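Local coordinates for protein DnaJ homolog subfamily C member 3 (Mus musculus, PDB 3IEG) that acts as an endoplasmic reticulum co-chaperone in the unfolded protein response, binding misfolded proteins through its TPR domain and restraining the kinase GCN2, at residues Ala55-Pro58 / Asp59-Val63; Glu344-Glu347 / Lys348-Leu352; Leu206-Ser209 / Glu210-Cys214. All blocks are in the same frame, centred on the assembly; numbering follows the deposited sequence.

Contact 1. Residues Ala55-Pro58 / Asp59-Val63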
loop_
_atom_site.group_PDB
_atom_site.type_symbol
_atom_site.label_atom_id
_atom_site.label_comp_id
_atom_site.label_asym_id
_atom_site.label_seq_id
_atom_site.Cartn_x
_atom_site.Cartn_y
_atom_site.Cartn_z
ATOM N N ALA A 55 -9.563 -18.995 -11.625
ATOM C CA ALA A 55 -9.721 -20.401 -11.980
ATOM C C ALA A 55 -10.800 -20.637 -13.043
ATOM O O ALA A 55 -10.660 -21.520 -13.887
ATOM C CB ALA A 55 -10.013 -21.212 -10.740
ATOM N N ALA A 56 -11.867 -19.840 -13.004
ATOM C CA ALA A 56 -12.955 -19.957 -13.969
ATOM C C ALA A 56 -12.547 -19.603 -15.392
ATOM O O ALA A 56 -12.920 -20.305 -16.340
ATOM C CB ALA A 56 -14.135 -19.115 -13.547
ATOM N N LEU A 57 -11.785 -18.527 -15.543
ATOM C CA LEU A 57 -11.445 -18.019 -16.877
ATOM C C LEU A 57 -10.847 -19.074 -17.829
ATOM O O LEU A 57 -11.403 -19.299 -18.900
ATOM C CB LEU A 57 -10.589 -16.744 -16.798
ATOM C CG LEU A 57 -10.066 -16.135 -18.104
ATOM C CD1 LEU A 57 -11.193 -15.660 -19.001
ATOM C CD2 LEU A 57 -9.106 -14.974 -17.825
ATOM N N PRO A 58 -9.737 -19.741 -17.446
ATOM C CA PRO A 58 -9.243 -20.749 -18.397
ATOM C C PRO A 58 -10.290 -21.774 -18.831
ATOM O O PRO A 58 -10.278 -22.187 -19.981
ATOM C CB PRO A 58 -8.072 -21.413 -17.657
ATOM C CG PRO A 58 -8.190 -20.940 -16.213
ATOM C CD PRO A 58 -8.872 -19.628 -16.258
ATOM N N ASP A 59 -11.201 -22.166 -17.946
ATOM C CA ASP A 59 -12.258 -23.110 -18.337
ATOM C C ASP A 59 -13.297 -22.458 -19.246
ATOM O O ASP A 59 -13.777 -23.077 -20.192
ATOM C CB ASP A 59 -12.938 -23.759 -17.120
ATOM C CG ASP A 59 -12.013 -24.686 -16.349
ATOM O OD1 ASP A 59 -10.960 -25.073 -16.887
ATOM O OD2 ASP A 59 -12.339 -25.033 -15.196
ATOM N N LEU A 60 -13.635 -21.208 -18.964
ATOM C CA LEU A 60 -14.550 -20.479 -19.819
ATOM C C LEU A 60 -13.996 -20.367 -21.226
ATOM O O LEU A 60 -14.688 -20.706 -22.187
ATOM C CB LEU A 60 -14.863 -19.105 -19.253
ATOM C CG LEU A 60 -15.831 -19.140 -18.067
ATOM C CD1 LEU A 60 -15.918 -17.777 -17.429
ATOM C CD2 LEU A 60 -17.219 -19.620 -18.495
ATOM N N THR A 61 -12.740 -19.939 -21.356
ATOM C CA THR A 61 -12.157 -19.821 -22.689
ATOM C C THR A 61 -11.926 -21.185 -23.348
ATOM O O THR A 61 -11.946 -21.294 -24.573
ATOM C CB THR A 61 -10.869 -18.931 -22.765
ATOM O OG1 THR A 61 -9.707 -19.750 -22.911
ATOM C CG2 THR A 61 -10.719 -18.022 -21.580
ATOM N N LYS A 62 -11.731 -22.225 -22.553
ATOM C CA LYS A 62 -11.668 -23.554 -23.124
ATOM C C LYS A 62 -13.006 -23.904 -23.785
ATOM O O LYS A 62 -13.046 -24.363 -24.930
ATOM C CB LYS A 62 -11.309 -24.586 -22.063
ATOM C CG LYS A 62 -11.236 -26.023 -22.583
ATOM C CD LYS A 62 -10.040 -26.260 -23.484
ATOM C CE LYS A 62 -10.019 -27.699 -23.968
ATOM N NZ LYS A 62 -8.817 -27.964 -24.813
ATOM N N VAL A 63 -14.104 -23.666 -23.074
ATOM C CA VAL A 63 -15.419 -23.995 -23.601
ATOM C C VAL A 63 -15.641 -23.284 -24.918
ATOM O O VAL A 63 -16.098 -23.878 -25.883
ATOM C CB VAL A 63 -16.539 -23.621 -22.621
ATOM C CG1 VAL A 63 -17.915 -23.804 -23.275
ATOM C CG2 VAL A 63 -16.423 -24.463 -21.370
#
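The carboxylate of D59 is turned back along the helix toward the preceding turn, with OD2 4.1 Å from A55 O and its stem atom CB 3.5 Å from A56 O. Its CG lies anti to the carbonyl carbon (chi1 -67°). This sends the acid out to R43 NE on helix 37-50, whose salt bridge is its strongest polar contact and probably helps to fix the rotation of the group; a short acid suits a buried site beside an arginine. The puckered ring of P58 closes back on the residue's own nitrogen. Proline therefore has no N-H to give to the turn before, and the helix is kinked at its nitrogen. Its carbonyl still works, accepting K62 N at 3.0 Å.

Both segments belong to TPR 2, where helix 53-66 lies antiparallel against helix 37-50 in the helix-turn-helix hairpin that defines the tetratricopeptide repeat. Small A55 and A56 probably allow a close approach of the helices, meeting F47 and L48 respectively. A56 CB also borders L60 CD1 at 4.5 Å, while A56 O takes L60 N in a routine i to i+4 bond.

Toward helix 71-84, the isobutyl group of L57 and the methyl group of T61 cross obliquely, CD1 of L57 standing 3.5 Å from CG2 of T61. L57 reaches forward because its CG is anti to the backbone N (chi1 176°). In the backbone, T61 N bonds to L57 O at 2.9 Å, almost straight at 172°. The two residues share R77 as a neighbour on that helix, and L60 touches Q76: leucine and threonine supply branched, apolar surface against the longer polar side chains of the next helix.

Contact 2. Residues Glu344-Glu347 / Lys348-Leu352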
loop_
_atom_site.group_PDB
_atom_site.type_symbol
_atom_site.label_atom_id
_atom_site.label_comp_id
_atom_site.label_asym_id
_atom_site.label_seq_id
_atom_site.Cartn_x
_atom_site.Cartn_y
_atom_site.Cartn_z
ATOM N N GLU A 344 4.799 15.865 35.051
ATOM C CA GLU A 344 5.827 15.602 36.066
ATOM C C GLU A 344 6.969 16.626 36.005
ATOM O O GLU A 344 7.393 17.163 37.036
ATOM C CB GLU A 344 6.380 14.170 35.941
ATOM C CG GLU A 344 5.559 13.076 36.663
ATOM C CD GLU A 344 6.195 11.680 36.564
ATOM O OE1 GLU A 344 6.411 11.198 35.425
ATOM O OE2 GLU A 344 6.471 11.064 37.623
ATOM N N GLY A 345 7.438 16.894 34.787
ATOM C CA GLY A 345 8.548 17.805 34.545
ATOM C C GLY A 345 8.173 19.247 34.789
ATOM O O GLY A 345 8.937 19.988 35.401
ATOM N N LEU A 346 6.996 19.647 34.313
ATOM C CA LEU A 346 6.504 21.000 34.533
ATOM C C LEU A 346 6.408 21.283 36.026
ATOM O O LEU A 346 6.888 22.309 36.503
ATOM C CB LEU A 346 5.160 21.224 33.831
ATOM C CG LEU A 346 4.411 22.530 34.145
ATOM C CD1 LEU A 346 3.937 23.232 32.886
ATOM C CD2 LEU A 346 3.239 22.290 35.104
ATOM N N GLU A 347 5.811 20.351 36.759
ATOM C CA GLU A 347 5.666 20.484 38.200
ATOM C C GLU A 347 7.017 20.409 38.914
ATOM O O GLU A 347 7.188 20.996 39.985
ATOM C CB GLU A 347 4.656 19.464 38.744
ATOM C CG GLU A 347 3.211 19.768 38.301
ATOM C CD GLU A 347 2.205 18.658 38.608
ATOM O OE1 GLU A 347 2.481 17.787 39.464
ATOM O OE2 GLU A 347 1.119 18.668 37.990
ATOM N N LYS A 348 7.978 19.709 38.312
ATOM C CA LYS A 348 9.342 19.686 38.837
ATOM C C LYS A 348 10.025 21.039 38.634
ATOM O O LYS A 348 10.598 21.598 39.569
ATOM C CB LYS A 348 10.174 18.575 38.197
ATOM C CG LYS A 348 11.460 18.310 38.942
ATOM C CD LYS A 348 12.481 17.613 38.090
ATOM C CE LYS A 348 13.823 17.618 38.803
ATOM N NZ LYS A 348 14.836 16.728 38.159
ATOM N N ALA A 349 9.950 21.555 37.409
ATOM C CA ALA A 349 10.511 22.858 37.060
ATOM C C ALA A 349 9.991 23.952 37.987
ATOM O O ALA A 349 10.721 24.874 38.339
ATOM C CB ALA A 349 10.196 23.197 35.607
ATOM N N GLN A 350 8.724 23.820 38.378
ATOM C CA GLN A 350 8.065 24.747 39.277
ATOM C C GLN A 350 8.582 24.639 40.709
ATOM O O GLN A 350 8.700 25.651 41.394
ATOM C CB GLN A 350 6.558 24.532 39.239
ATOM C CG GLN A 350 5.881 25.106 38.003
ATOM C CD GLN A 350 4.461 24.580 37.809
ATOM O OE1 GLN A 350 3.990 23.718 38.562
ATOM N NE2 GLN A 350 3.772 25.095 36.794
ATOM N N ARG A 351 8.885 23.419 41.157
ATOM C CA ARG A 351 9.472 23.201 42.489
ATOM C C ARG A 351 10.886 23.772 42.576
ATOM O O ARG A 351 11.240 24.425 43.561
ATOM C CB ARG A 351 9.473 21.713 42.867
ATOM C CG ARG A 351 8.216 21.252 43.603
ATOM C CD ARG A 351 8.243 19.744 43.943
ATOM N NE ARG A 351 7.731 18.906 42.851
ATOM C CZ ARG A 351 8.479 18.136 42.054
ATOM N NH1 ARG A 351 9.801 18.067 42.209
ATOM N NH2 ARG A 351 7.898 17.425 41.094
ATOM N N LEU A 352 11.681 23.528 41.536
ATOM C CA LEU A 352 13.034 24.060 41.459
ATOM C C LEU A 352 13.038 25.585 41.455
ATOM O O LEU A 352 13.837 26.203 42.159
ATOM C CB LEU A 352 13.766 23.514 40.235
ATOM C CG LEU A 352 14.232 22.059 40.280
ATOM C CD1 LEU A 352 14.479 21.573 38.864
ATOM C CD2 LEU A 352 15.476 21.896 41.129
#
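E344, G345, L346 and E347 each offer a main-chain oxygen to the N-H four residues later, so the donors of K348, A349, Q350 and R351 are all met from the preceding turn. The bond of A349 N to G345 O is the shortest at 2.7 Å and nearly straight (171°). That of R351 N to E347 O reaches 3.2 Å. One turn on, Q350 O accepts a weak hydrogen bond from K354 NZ.

E347 O has a second neighbour: the guanidinium of R351 folds back over it, the oxygen lying 3.4 Å from the group's plane toward its rim. A bend at chi3 (-87°) brings the group there. With E347 OE1 5.7 Å from R351 NH2, the opposite charges probably attract weakly without pairing.

This stretch lies in helix 340-357, which follows the last repeat and packs on helices 322-333 and 306-318, much as the capping helix closes many TPR arrays. The region is inferred to be a flexible linker, yet here it is helical. A leucine and an alanine serve the packed side: L346 meets Y329 and E330, while A349, whose small side chain suits a buried place between helices, meets I326 and L317.

Where that side gives way to solvent, Q350 lays its amide across L346, NE2 coming 3.3 Å from CD2 of the leucine. Its OE1 stands 4.0 Å from CG of E347; the amide and carboxylate planes are nearly parallel, 11° apart, but the groups are too far from each other to stack.

Contact 3. Residues Leu206-Ser209 / Glu210-Cys214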
loop_
_atom_site.group_PDB
_atom_site.type_symbol
_atom_site.label_atom_id
_atom_site.label_comp_id
_atom_site.label_asym_id
_atom_site.label_seq_id
_atom_site.Cartn_x
_atom_site.Cartn_y
_atom_site.Cartn_z
ATOM N N LEU A 206 10.045 -0.226 7.121
ATOM C CA LEU A 206 9.102 -0.770 6.140
ATOM C C LEU A 206 9.713 -0.758 4.751
ATOM O O LEU A 206 9.547 -1.720 4.007
ATOM C CB LEU A 206 7.778 0.001 6.145
ATOM C CG LEU A 206 6.910 -0.131 7.410
ATOM C CD1 LEU A 206 5.902 1.030 7.511
ATOM C CD2 LEU A 206 6.215 -1.510 7.507
ATOM N N SER A 207 10.439 0.316 4.426
ATOM C CA SER A 207 11.226 0.392 3.193
ATOM C C SER A 207 12.122 -0.843 3.029
ATOM O O SER A 207 12.142 -1.462 1.963
ATOM C CB SER A 207 12.062 1.678 3.164
ATOM O OG SER A 207 12.810 1.816 1.961
ATOM N N LEU A 208 12.827 -1.209 4.098
ATOM C CA LEU A 208 13.746 -2.347 4.081
ATOM C C LEU A 208 13.017 -3.655 3.808
ATOM O O LEU A 208 13.418 -4.413 2.926
ATOM C CB LEU A 208 14.498 -2.455 5.414
ATOM C CG LEU A 208 15.934 -2.989 5.558
ATOM C CD1 LEU A 208 16.149 -3.531 6.985
ATOM C CD2 LEU A 208 16.332 -4.034 4.524
ATOM N N SER A 209 11.955 -3.925 4.566
ATOM C CA SER A 209 11.247 -5.203 4.445
ATOM C C SER A 209 10.439 -5.248 3.159
ATOM O O SER A 209 10.111 -6.316 2.651
ATOM C CB SER A 209 10.339 -5.462 5.649
ATOM O OG SER A 209 9.270 -4.541 5.674
ATOM N N GLU A 210 10.127 -4.074 2.634
ATOM C CA GLU A 210 9.425 -3.992 1.384
ATOM C C GLU A 210 10.366 -4.286 0.223
ATOM O O GLU A 210 9.973 -4.936 -0.743
ATOM C CB GLU A 210 8.764 -2.622 1.233
ATOM C CG GLU A 210 7.515 -2.661 0.400
ATOM C CD GLU A 210 6.419 -3.555 0.978
ATOM O OE1 GLU A 210 5.604 -4.074 0.190
ATOM O OE2 GLU A 210 6.361 -3.738 2.209
ATOM N N VAL A 211 11.606 -3.815 0.317
ATOM C CA VAL A 211 12.593 -4.132 -0.700
ATOM C C VAL A 211 12.987 -5.620 -0.626
ATOM O O VAL A 211 13.425 -6.211 -1.622
ATOM C CB VAL A 211 13.817 -3.163 -0.642
ATOM C CG1 VAL A 211 14.858 -3.618 0.366
ATOM C CG2 VAL A 211 14.441 -3.015 -2.001
ATOM N N ARG A 212 12.803 -6.226 0.550
ATOM C CA ARG A 212 13.105 -7.647 0.732
ATOM C C ARG A 212 12.099 -8.486 -0.041
ATOM O O ARG A 212 12.463 -9.478 -0.672
ATOM C CB ARG A 212 13.114 -8.051 2.211
ATOM C CG ARG A 212 14.395 -7.699 2.940
ATOM C CD ARG A 212 14.452 -8.376 4.300
ATOM N NE ARG A 212 15.282 -7.633 5.252
ATOM C CZ ARG A 212 16.613 -7.687 5.303
ATOM N NH1 ARG A 212 17.292 -8.446 4.448
ATOM N NH2 ARG A 212 17.267 -6.971 6.205
ATOM N N GLU A 213 10.837 -8.070 0.005
ATOM C CA GLU A 213 9.799 -8.705 -0.789
ATOM C C GLU A 213 10.150 -8.662 -2.273
ATOM O O GLU A 213 9.968 -9.656 -2.977
ATOM C CB GLU A 213 8.433 -8.062 -0.534
ATOM C CG GLU A 213 7.909 -8.201 0.898
ATOM C CD GLU A 213 7.974 -9.624 1.427
ATOM O OE1 GLU A 213 7.709 -10.577 0.660
ATOM O OE2 GLU A 213 8.292 -9.783 2.623
ATOM N N CYS A 214 10.671 -7.526 -2.737
ATOM C CA CYS A 214 11.114 -7.398 -4.119
ATOM C C CYS A 214 12.192 -8.438 -4.447
ATOM O O CYS A 214 12.054 -9.205 -5.404
ATOM C CB CYS A 214 11.613 -5.980 -4.422
ATOM S SG CYS A 214 12.385 -5.826 -6.063
#
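Apolar contact is led by L208 and R212, which lie side by side and point the same way. CD2 of the leucine sits over one face of the guanidinium, 3.7 Å from CZ and 3.5 Å from NH2 of R212. With its CG anti to the carbonyl carbon (chi1 -80°) and its chain extended to NE, the arginine runs back along the leucine; the methylene stem and the poorly hydrated face of the guanidinium can thus lie on a leucine while NH1 bonds to Y228 OH on helix 222-246. L208 CD2 also nears V211 CG1 at 4.4 Å, and V211 continues the apolar strip onto H227 and Y228.

The stretch is part of helix 204-217 in TPR 6, set between helix 188-201 and helix 222-246 as the helices of a TPR solenoid stack. C214 is tied covalently to C224, near the start of that next helix, by a disulfide.

Among the hydrogen bonds, L206 O takes E210 N at 2.8 Å and, weakly, S209 OG at 3.3 Å. The second grip follows from the serine torsion (chi1 67°), which puts OG between the backbone N and the carbonyl carbon; a small hydroxyl can bend back on its own helix in this way. S207 O receives V211 N at 2.9 Å, and S209 O receives E213 N. The bond of R212 N to L208 O is weak. Buried S207 OG gives its proton to S195 O and is also hydrogen-bonded to H227 NE2, so one serine links three helices.

As for charge, E210, buried against F191 and I194, forms a long, weak ion pair through OE1 with K178 NZ.

How the contacts relate
All three contacts are local, each within one helix of an elongated TPR array, none touching another. Contact 1 lies near the N-terminal end and contact 2 near the C-terminal end, on opposite sides of the chain's centre with centres 74 Å apart. Contact 3 sits between them in sequence, its centre 35 Å from that of contact 1 and 45 Å from that of contact 2. Misfolded proteins bind a hydrophobic groove in the first two repeats, so contact 1, in TPR 2, lies in the part carrying it, though possibly without lining it. Contact 3, in TPR 6, has its nearest atoms about 23 Å from contact 1, and contact 2 follows the last repeat.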